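Uncharacterized protein lp_1913 (Lactobacillus plantarum, PDB 3FLH) is of unknown function but carries a rhodanese-like domain, an alpha-beta fold that in relatives often serves sulfur transfer. Local coordinates at residues 10-13 / 14-18. Residues are numbered along the deposited sequence; the frame is centred on the assembly and turned at random.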
ATOM      1  N   THR B  10      -1.084  11.881   8.452  1.00 11.19           N
ATOM      2  CA  THR B  10      -1.070  13.169   7.758  1.00 12.36           C
ATOM      3  C   THR B  10      -0.003  13.213   6.672  1.00 12.96           C
ATOM      4  O   THR B  10      -0.252  13.692   5.565  1.00 11.64           O
ATOM      5  CB  THR B  10      -0.806  14.334   8.740  1.00 11.62           C
ATOM      6  OG1 THR B  10      -1.802  14.321   9.778  1.00 10.00           O
ATOM      7  CG2 THR B  10      -0.852  15.675   8.000  1.00  9.62           C
ATOM      8  N   THR B  11       1.189  12.721   6.990  1.00 12.48           N
ATOM      9  CA  THR B  11       2.274  12.733   6.012  1.00 13.77           C
ATOM     10  C   THR B  11       2.060  11.701   4.911  1.00  8.18           C
ATOM     11  O   THR B  11       2.325  11.973   3.736  1.00  8.41           O
ATOM     12  CB  THR B  11       3.633  12.461   6.680  1.00 14.55           C
ATOM     13  OG1 THR B  11       3.849  13.422   7.725  1.00 22.00           O
ATOM     14  CG2 THR B  11       4.759  12.580   5.656  1.00  8.46           C
ATOM     15  N   TYR B  12       1.579  10.518   5.289  1.00  9.39           N
ATOM     16  CA  TYR B  12       1.348   9.449   4.314  1.00  8.98           C
ATOM     17  C   TYR B  12       0.253   9.859   3.319  1.00 11.88           C
ATOM     18  O   TYR B  12       0.386   9.640   2.113  1.00  8.25           O
ATOM     19  CB  TYR B  12       0.946   8.150   5.030  1.00  4.58           C
ATOM     20  CG  TYR B  12       0.822   6.942   4.114  1.00 14.63           C
ATOM     21  CD1 TYR B  12       1.921   6.125   3.852  1.00 19.08           C
ATOM     22  CD2 TYR B  12      -0.388   6.631   3.501  1.00 18.53           C
ATOM     23  CE1 TYR B  12       1.819   5.024   2.998  1.00 25.09           C
ATOM     24  CE2 TYR B  12      -0.503   5.533   2.642  1.00 17.83           C
ATOM     25  CZ  TYR B  12       0.601   4.738   2.395  1.00 24.73           C
ATOM     26  OH  TYR B  12       0.501   3.665   1.534  1.00 30.60           O
ATOM     27  N   LEU B  13      -0.827  10.450   3.825  1.00 11.51           N
ATOM     28  CA  LEU B  13      -1.921  10.874   2.961  1.00  9.31           C
ATOM     29  C   LEU B  13      -1.521  12.057   2.081  1.00 12.30           C
ATOM     30  O   LEU B  13      -2.047  12.218   0.978  1.00 13.39           O
ATOM     31  CB  LEU B  13      -3.165  11.224   3.794  1.00  8.49           C
ATOM     32  CG  LEU B  13      -3.906  10.027   4.393  1.00 16.60           C
ATOM     33  CD1 LEU B  13      -5.016  10.486   5.323  1.00 13.71           C
ATOM     34  CD2 LEU B  13      -4.478   9.174   3.253  1.00 14.77           C
ATOM     35  N   SER B  14      -0.584  12.875   2.554  1.00 12.43           N
ATOM     36  CA  SER B  14      -0.135  14.035   1.775  1.00 11.87           C
ATOM     37  C   SER B  14       0.596  13.601   0.508  1.00 10.65           C
ATOM     38  O   SER B  14       0.907  14.426  -0.351  1.00 10.53           O
ATOM     39  CB  SER B  14       0.801  14.923   2.603  1.00 13.11           C
ATOM     40  OG  SER B  14       2.066  14.313   2.772  1.00 14.60           O
ATOM     41  N   LEU B  15       0.878  12.307   0.403  1.00  9.42           N
ATOM     42  CA  LEU B  15       1.576  11.764  -0.760  1.00 10.51           C
ATOM     43  C   LEU B  15       0.602  11.449  -1.886  1.00 10.83           C
ATOM     44  O   LEU B  15       1.002  11.326  -3.043  1.00 17.65           O
ATOM     45  CB  LEU B  15       2.312  10.476  -0.384  1.00 11.89           C
ATOM     46  CG  LEU B  15       3.381  10.546   0.706  1.00 13.26           C
ATOM     47  CD1 LEU B  15       3.825   9.137   1.048  1.00 15.47           C
ATOM     48  CD2 LEU B  15       4.563  11.396   0.230  1.00 13.27           C
ATOM     49  N   TYR B  16      -0.679  11.327  -1.545  1.00 12.76           N
ATOM     50  CA  TYR B  16      -1.696  10.981  -2.531  1.00 13.18           C
ATOM     51  C   TYR B  16      -2.648  12.097  -2.931  1.00 14.80           C
ATOM     52  O   TYR B  16      -2.789  13.104  -2.238  1.00 12.14           O
ATOM     53  CB  TYR B  16      -2.547   9.806  -2.032  1.00 15.85           C
ATOM     54  CG  TYR B  16      -1.810   8.503  -1.831  1.00 18.46           C
ATOM     55  CD1 TYR B  16      -1.053   8.275  -0.682  1.00 17.46           C
ATOM     56  CD2 TYR B  16      -1.894   7.483  -2.779  1.00 16.44           C
ATOM     57  CE1 TYR B  16      -0.401   7.058  -0.479  1.00 22.30           C
ATOM     58  CE2 TYR B  16      -1.246   6.262  -2.590  1.00 23.66           C
ATOM     59  CZ  TYR B  16      -0.503   6.056  -1.436  1.00 22.07           C
ATOM     60  OH  TYR B  16       0.140   4.852  -1.238  1.00 22.04           O
ATOM     61  N   ILE B  17      -3.302  11.892  -4.070  1.00 17.46           N
ATOM     62  CA  ILE B  17      -4.288  12.830  -4.581  1.00 16.87           C
ATOM     63  C   ILE B  17      -5.518  12.003  -4.962  1.00 20.27           C
ATOM     64  O   ILE B  17      -5.398  10.911  -5.526  1.00 15.39           O
ATOM     65  CB  ILE B  17      -3.746  13.632  -5.795  1.00 21.14           C
ATOM     66  CG1 ILE B  17      -4.734  14.744  -6.162  1.00 25.34           C
ATOM     67  CG2 ILE B  17      -3.497  12.710  -6.977  1.00 18.24           C
ATOM     68  CD1 ILE B  17      -4.212  15.700  -7.237  1.00 21.98           C
ATOM     69  N   ASP B  18      -6.692  12.520  -4.615  1.00 16.53           N
ATOM     70  CA  ASP B  18      -7.956  11.845  -4.877  1.00 23.01           C
ATOM     71  C   ASP B  18      -8.312  11.861  -6.362  1.00 17.67           C
ATOM     72  O   ASP B  18      -8.069  12.845  -7.059  1.00 16.30           O
ATOM     73  CB  ASP B  18      -9.070  12.515  -4.058  1.00 32.55           C
ATOM     74  CG  ASP B  18     -10.333  11.683  -3.992  1.00 46.05           C
ATOM     75  OD1 ASP B  18     -11.006  11.527  -5.032  1.00 48.88           O
ATOM     76  OD2 ASP B  18     -10.653  11.178  -2.892  1.00 59.75           O
TER
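The phenol rings of Y12 and Y16 lie obliquely against each other, their planes at 40° and their centroids 5.4 Å apart. CE1 of Y16 comes within 3.5 Å of CE2 of Y12, and the Y16 ring receives the carbonyl oxygen of Y12 at its edge, in the ring plane, 3.4 Å from CD1. Beyond the rings, the hydroxyl of Y16 donates to that of Y12 (OH to OH, 3.0 Å). The first torsions differ: CG of Y12 stands anti to its backbone nitrogen (chi1 -174°), whereas that of Y16 stands anti to its carbonyl carbon (chi1 -63°), and one from the last helical turn, the other from the strand beyond the beta turn, the two rings meet. An alanine in place of Y12 is likely to deprive the Y16 hydroxyl of its acceptor and the Y16 ring of an aromatic neighbour. Next to the rings, the backbone closes the helix: a type I turn from L13 to Y16 is held by Y16 N to L13 O, 3.0 Å, with L15 N bonded to Y12 O. S14 folds its hydroxyl back onto the last helical turn, OG donating to T11 O from somewhat out of the carbonyl plane. The Y12 hydroxyl is also hydrogen-bonded to T83 of the second subunit, and L8 of the third packs on Y12, placing the tyrosine pair at a subunit interface. Y12 and L15 touch K87 of helix 85-95, whose NZ bonds the Y16 hydroxyl, while the turn leads helix 3-13 directly into strand 16-17, an outermost strand of the parallel sheet within this chain, which pairs with strand 99-103.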